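16S rRNA methylase (Uncultured bacterium, PDB 7JLZ) probably methylates N1 of adenine 1408 in the 16S rRNA of the 30S ribosomal subunit, a modification associated with aminoglycoside resistance. Local coordinates at residues K2-G6 with K7-E11; D184-I188 with E189-S193. All blocks are in the same frame, centred on the assembly; numbering follows the deposited sequence.

Contact 1: residues K2-G6 with K7-E11. With SO4 (sulfate ion), chain B.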
# COMPACT_ATOMS: atom_id res chain seq x y z
N LYS A 2 13.33 -5.15 -9.96
CA LYS A 2 13.07 -6.55 -10.28
C LYS A 2 11.56 -6.79 -10.28
O LYS A 2 10.91 -6.67 -9.24
CB LYS A 2 13.78 -7.47 -9.29
CG LYS A 2 15.31 -7.35 -9.30
CD LYS A 2 15.92 -7.79 -10.63
CE LYS A 2 17.48 -7.86 -10.56
NZ LYS A 2 18.13 -6.54 -10.31
N VAL A 3 11.02 -7.12 -11.46
CA VAL A 3 9.59 -7.34 -11.66
C VAL A 3 9.32 -8.84 -11.55
O VAL A 3 10.02 -9.65 -12.17
CB VAL A 3 9.14 -6.78 -13.02
CG1 VAL A 3 7.73 -7.21 -13.37
CG2 VAL A 3 9.25 -5.24 -13.03
N VAL A 4 8.31 -9.21 -10.77
CA VAL A 4 7.95 -10.60 -10.53
C VAL A 4 6.88 -11.03 -11.52
O VAL A 4 5.85 -10.36 -11.67
CB VAL A 4 7.47 -10.82 -9.09
CG1 VAL A 4 7.04 -12.28 -8.87
CG2 VAL A 4 8.53 -10.40 -8.08
N THR A 5 7.10 -12.17 -12.17
CA THR A 5 6.09 -12.80 -13.03
C THR A 5 6.15 -14.30 -12.74
O THR A 5 7.04 -15.00 -13.23
CB THR A 5 6.33 -12.51 -14.50
OG1 THR A 5 6.25 -11.10 -14.73
CG2 THR A 5 5.30 -13.19 -15.36
N GLY A 6 5.21 -14.79 -11.94
CA GLY A 6 5.23 -16.20 -11.56
C GLY A 6 6.50 -16.52 -10.79
O GLY A 6 6.91 -15.78 -9.88
N LYS A 7 7.15 -17.60 -11.17
CA LYS A 7 8.36 -18.04 -10.50
C LYS A 7 9.61 -17.32 -10.99
O LYS A 7 10.72 -17.72 -10.63
CB LYS A 7 8.54 -19.56 -10.66
CG LYS A 7 7.51 -20.36 -9.89
CD LYS A 7 7.90 -21.82 -9.78
CE LYS A 7 6.85 -22.60 -8.99
NZ LYS A 7 7.31 -23.99 -8.69
N SER A 8 9.46 -16.26 -11.78
CA SER A 8 10.61 -15.59 -12.35
C SER A 8 10.62 -14.11 -12.00
O SER A 8 9.58 -13.50 -11.74
CB SER A 8 10.64 -15.75 -13.88
OG SER A 8 9.99 -14.66 -14.51
N ILE A 9 11.83 -13.55 -11.97
CA ILE A 9 11.98 -12.11 -11.83
C ILE A 9 12.84 -11.61 -12.97
O ILE A 9 13.73 -12.30 -13.47
CB ILE A 9 12.59 -11.67 -10.48
CG1 ILE A 9 14.01 -12.19 -10.31
CG2 ILE A 9 11.69 -12.09 -9.30
CD1 ILE A 9 14.73 -11.59 -9.12
N LYS A 10 12.53 -10.39 -13.41
CA LYS A 10 13.24 -9.80 -14.54
C LYS A 10 13.53 -8.34 -14.23
O LYS A 10 12.70 -7.65 -13.63
CB LYS A 10 12.46 -9.88 -15.85
CG LYS A 10 12.09 -11.30 -16.26
CD LYS A 10 11.64 -11.35 -17.71
CE LYS A 10 10.67 -12.50 -17.94
NZ LYS A 10 10.17 -12.54 -19.35
N GLU A 11 14.70 -7.89 -14.64
CA GLU A 11 15.09 -6.51 -14.43
C GLU A 11 14.37 -5.60 -15.41
O GLU A 11 14.32 -5.88 -16.61
CB GLU A 11 16.59 -6.34 -14.57
CG GLU A 11 16.98 -4.89 -14.42
CD GLU A 11 18.46 -4.71 -14.45
OE1 GLU A 11 19.02 -4.33 -13.40
OE2 GLU A 11 19.06 -4.97 -15.52
S SO4 B . 5.55 -19.93 -13.85
O1 SO4 B . 5.25 -20.55 -12.59
O2 SO4 B . 4.32 -19.52 -14.48
O3 SO4 B . 6.23 -20.88 -14.69
O4 SO4 B . 6.39 -18.78 -13.64
O HOH W 1 17.45 -3.89 -11.20

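Contact 2: residues D184-I188 with E189-S193. With SO4 (sulfate ion), chain E.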
# COMPACT_ATOMS: atom_id res chain seq x y z
N ASP A 184 -15.19 -3.34 1.19
CA ASP A 184 -13.82 -2.85 1.07
C ASP A 184 -12.78 -3.91 1.42
O ASP A 184 -11.63 -3.78 1.01
CB ASP A 184 -13.61 -1.63 1.97
CG ASP A 184 -14.82 -0.73 2.00
OD1 ASP A 184 -15.15 -0.13 0.95
OD2 ASP A 184 -15.46 -0.62 3.07
N LEU A 185 -13.17 -4.92 2.21
CA LEU A 185 -12.27 -6.02 2.53
C LEU A 185 -12.03 -6.92 1.33
O LEU A 185 -10.94 -7.50 1.20
CB LEU A 185 -12.86 -6.86 3.66
CG LEU A 185 -12.15 -6.90 5.01
CD1 LEU A 185 -12.15 -5.50 5.60
CD2 LEU A 185 -12.86 -7.88 5.94
N LYS A 186 -13.04 -7.08 0.48
CA LYS A 186 -12.97 -8.02 -0.63
C LYS A 186 -11.73 -7.85 -1.50
O LYS A 186 -11.11 -8.86 -1.85
CB LYS A 186 -14.26 -7.91 -1.46
CG LYS A 186 -14.33 -8.84 -2.65
CD LYS A 186 -14.66 -10.25 -2.21
CE LYS A 186 -15.36 -11.01 -3.31
NZ LYS A 186 -16.02 -12.20 -2.71
N PRO A 187 -11.31 -6.64 -1.88
CA PRO A 187 -10.05 -6.56 -2.64
C PRO A 187 -8.84 -7.02 -1.85
O PRO A 187 -7.87 -7.51 -2.44
CB PRO A 187 -9.94 -5.07 -3.00
CG PRO A 187 -11.32 -4.55 -2.89
CD PRO A 187 -12.00 -5.34 -1.83
N ILE A 188 -8.86 -6.86 -0.52
CA ILE A 188 -7.68 -7.14 0.29
C ILE A 188 -7.56 -8.64 0.59
O ILE A 188 -6.49 -9.24 0.45
CB ILE A 188 -7.74 -6.32 1.60
CG1 ILE A 188 -7.84 -4.82 1.29
CG2 ILE A 188 -6.56 -6.65 2.50
CD1 ILE A 188 -8.30 -4.01 2.46
N GLU A 189 -8.67 -9.25 1.03
CA GLU A 189 -8.73 -10.59 1.61
C GLU A 189 -9.78 -11.41 0.88
O GLU A 189 -10.87 -10.91 0.60
CB GLU A 189 -9.17 -10.51 3.08
CG GLU A 189 -8.13 -10.74 4.14
CD GLU A 189 -8.81 -11.03 5.48
OE1 GLU A 189 -10.04 -10.87 5.55
OE2 GLU A 189 -8.12 -11.43 6.44
N SER A 190 -9.49 -12.68 0.63
CA SER A 190 -10.54 -13.60 0.22
C SER A 190 -11.60 -13.72 1.30
O SER A 190 -11.29 -13.83 2.49
CB SER A 190 -9.95 -14.98 -0.09
OG SER A 190 -10.96 -15.96 -0.04
N THR A 191 -12.88 -13.72 0.89
CA THR A 191 -13.95 -13.86 1.86
C THR A 191 -14.01 -15.28 2.43
O THR A 191 -14.33 -15.47 3.61
CB THR A 191 -15.31 -13.52 1.23
OG1 THR A 191 -15.26 -12.20 0.68
CG2 THR A 191 -16.43 -13.61 2.24
N TRP A 192 -13.70 -16.27 1.61
CA TRP A 192 -14.03 -17.65 1.94
C TRP A 192 -12.84 -18.52 2.33
O TRP A 192 -13.05 -19.62 2.85
CB TRP A 192 -14.78 -18.28 0.75
CG TRP A 192 -15.99 -17.46 0.39
CD1 TRP A 192 -16.14 -16.68 -0.72
CD2 TRP A 192 -17.18 -17.30 1.16
NE1 TRP A 192 -17.37 -16.06 -0.70
CE2 TRP A 192 -18.03 -16.43 0.45
CE3 TRP A 192 -17.61 -17.81 2.39
CZ2 TRP A 192 -19.28 -16.05 0.93
CZ3 TRP A 192 -18.87 -17.45 2.86
CH2 TRP A 192 -19.69 -16.58 2.13
N SER A 193 -11.61 -18.04 2.15
CA SER A 193 -10.43 -18.83 2.50
C SER A 193 -10.44 -19.16 3.99
O SER A 193 -11.00 -18.41 4.81
CB SER A 193 -9.18 -18.05 2.15
OG SER A 193 -9.24 -16.82 2.83
S SO4 E . -13.18 -14.76 -2.72
O1 SO4 E . -14.30 -15.04 -3.57
O2 SO4 E . -12.97 -15.87 -1.82
O3 SO4 E . -13.44 -13.57 -1.96
O4 SO4 E . -12.00 -14.57 -3.53

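Contact 1: residues K2-G6 with K7-E11
K2 and E11 meet at the open end of a beta hairpin with a two-residue loop, strands 2-5 and 8-11 joined by a type II' turn from T5 to S8. From CB, which lies 4.2 Å from I9 CD1 in the conformer described here, one of two, the K2 chain bends at chi2 (-64°) so that CD runs past the E11 backbone, 4.1 Å from E11 CA. A second bend at chi4 brings NZ to the extended E11 side chain, where the salt bridge to OE1 is long (3.9 Å); one water bridges the two, accepting from NZ and donating to OE1. On the same face, in that conformer of I9, its CG2 lies 3.8 Å from V4 CG2. V3 and K10 form a hydrogen-bonded pair, as do T5 and S8. T5 O is gripped twice by S8: its N comes from above the carbonyl plane, while OG donates in that plane, on a lone pair, at 3.2 Å. G6 takes the positive phi (62°) of the turn, and K7 N points out of it to give a straight bond to sulfate O4 (2.8 Å, 166°). R66 also binds this ion, which probably comes from the crystallisation liquor. Strand 2-5 bonds through K2 and V4 to L80 and Y78 of strand 76-80, and helix 58-70 lies against the hairpin through S65, Q69 and E62.

Contact 2: residues D184-I188 with E189-S193
K186 reaches across to T191 at about a right angle, and both help to hold a sulfate ion, probably from the crystallisation liquor. The lysine CB points away from 189-193, and the turn at chi2 (77°) brings the end back, with NZ 3.0 Å from sulfate O3; its bond to T191 OG1 is weak. T191 N donates almost straight to the same O3 (2.9 Å, 175°). S190 OG, anti to its own N, donates to sulfate O2 at 2.7 Å and accepts from W192 N and S193 N, which makes an ST turn and an ST motif and probably limits the rotation of the hydroxyl. T191 CG2 sits over the centre of one face of the W192 ring, 3.7 Å above its plane, while sulfate O1 lies at the ring's edge. Nearer the helix, E189 N bonds to L185 O at 2.9 Å. The two side chains run side by side, both turned off the staggered positions at chi1 (-114° in L185), with L185 CD2 4.1 Å from E189 OE1. The segment leads from helix 182-185 into the loop before strand 205-211. P187 and I188 pack on Y38 of helix 37-45, and R37 of that helix binds K186 O and the sulfate.

How the contacts relate
Both contacts lie at the surface and share no elements: their centres lie about 20 Å (contact 1) and 16 Å (contact 2) from the centre of the chain and about 25 Å from each other, with nearest atoms about 17 Å apart. Contact 1 is a regular antiparallel ladder; its strand 2-5 is also bonded through its backbone to strand 76-80, the outermost strand of the seven-stranded sheet, and V4 is buried there. Contact 2 lacks strand pairing; it is an irregular loop beyond a short helix, with none of its touching residues buried, shaped by the S190 hydroxyl. Each binds a sulfate through a backbone N, with an arginine from a neighbouring helix (58-70 or 37-45), but contact 2 adds lysine and serine side chains.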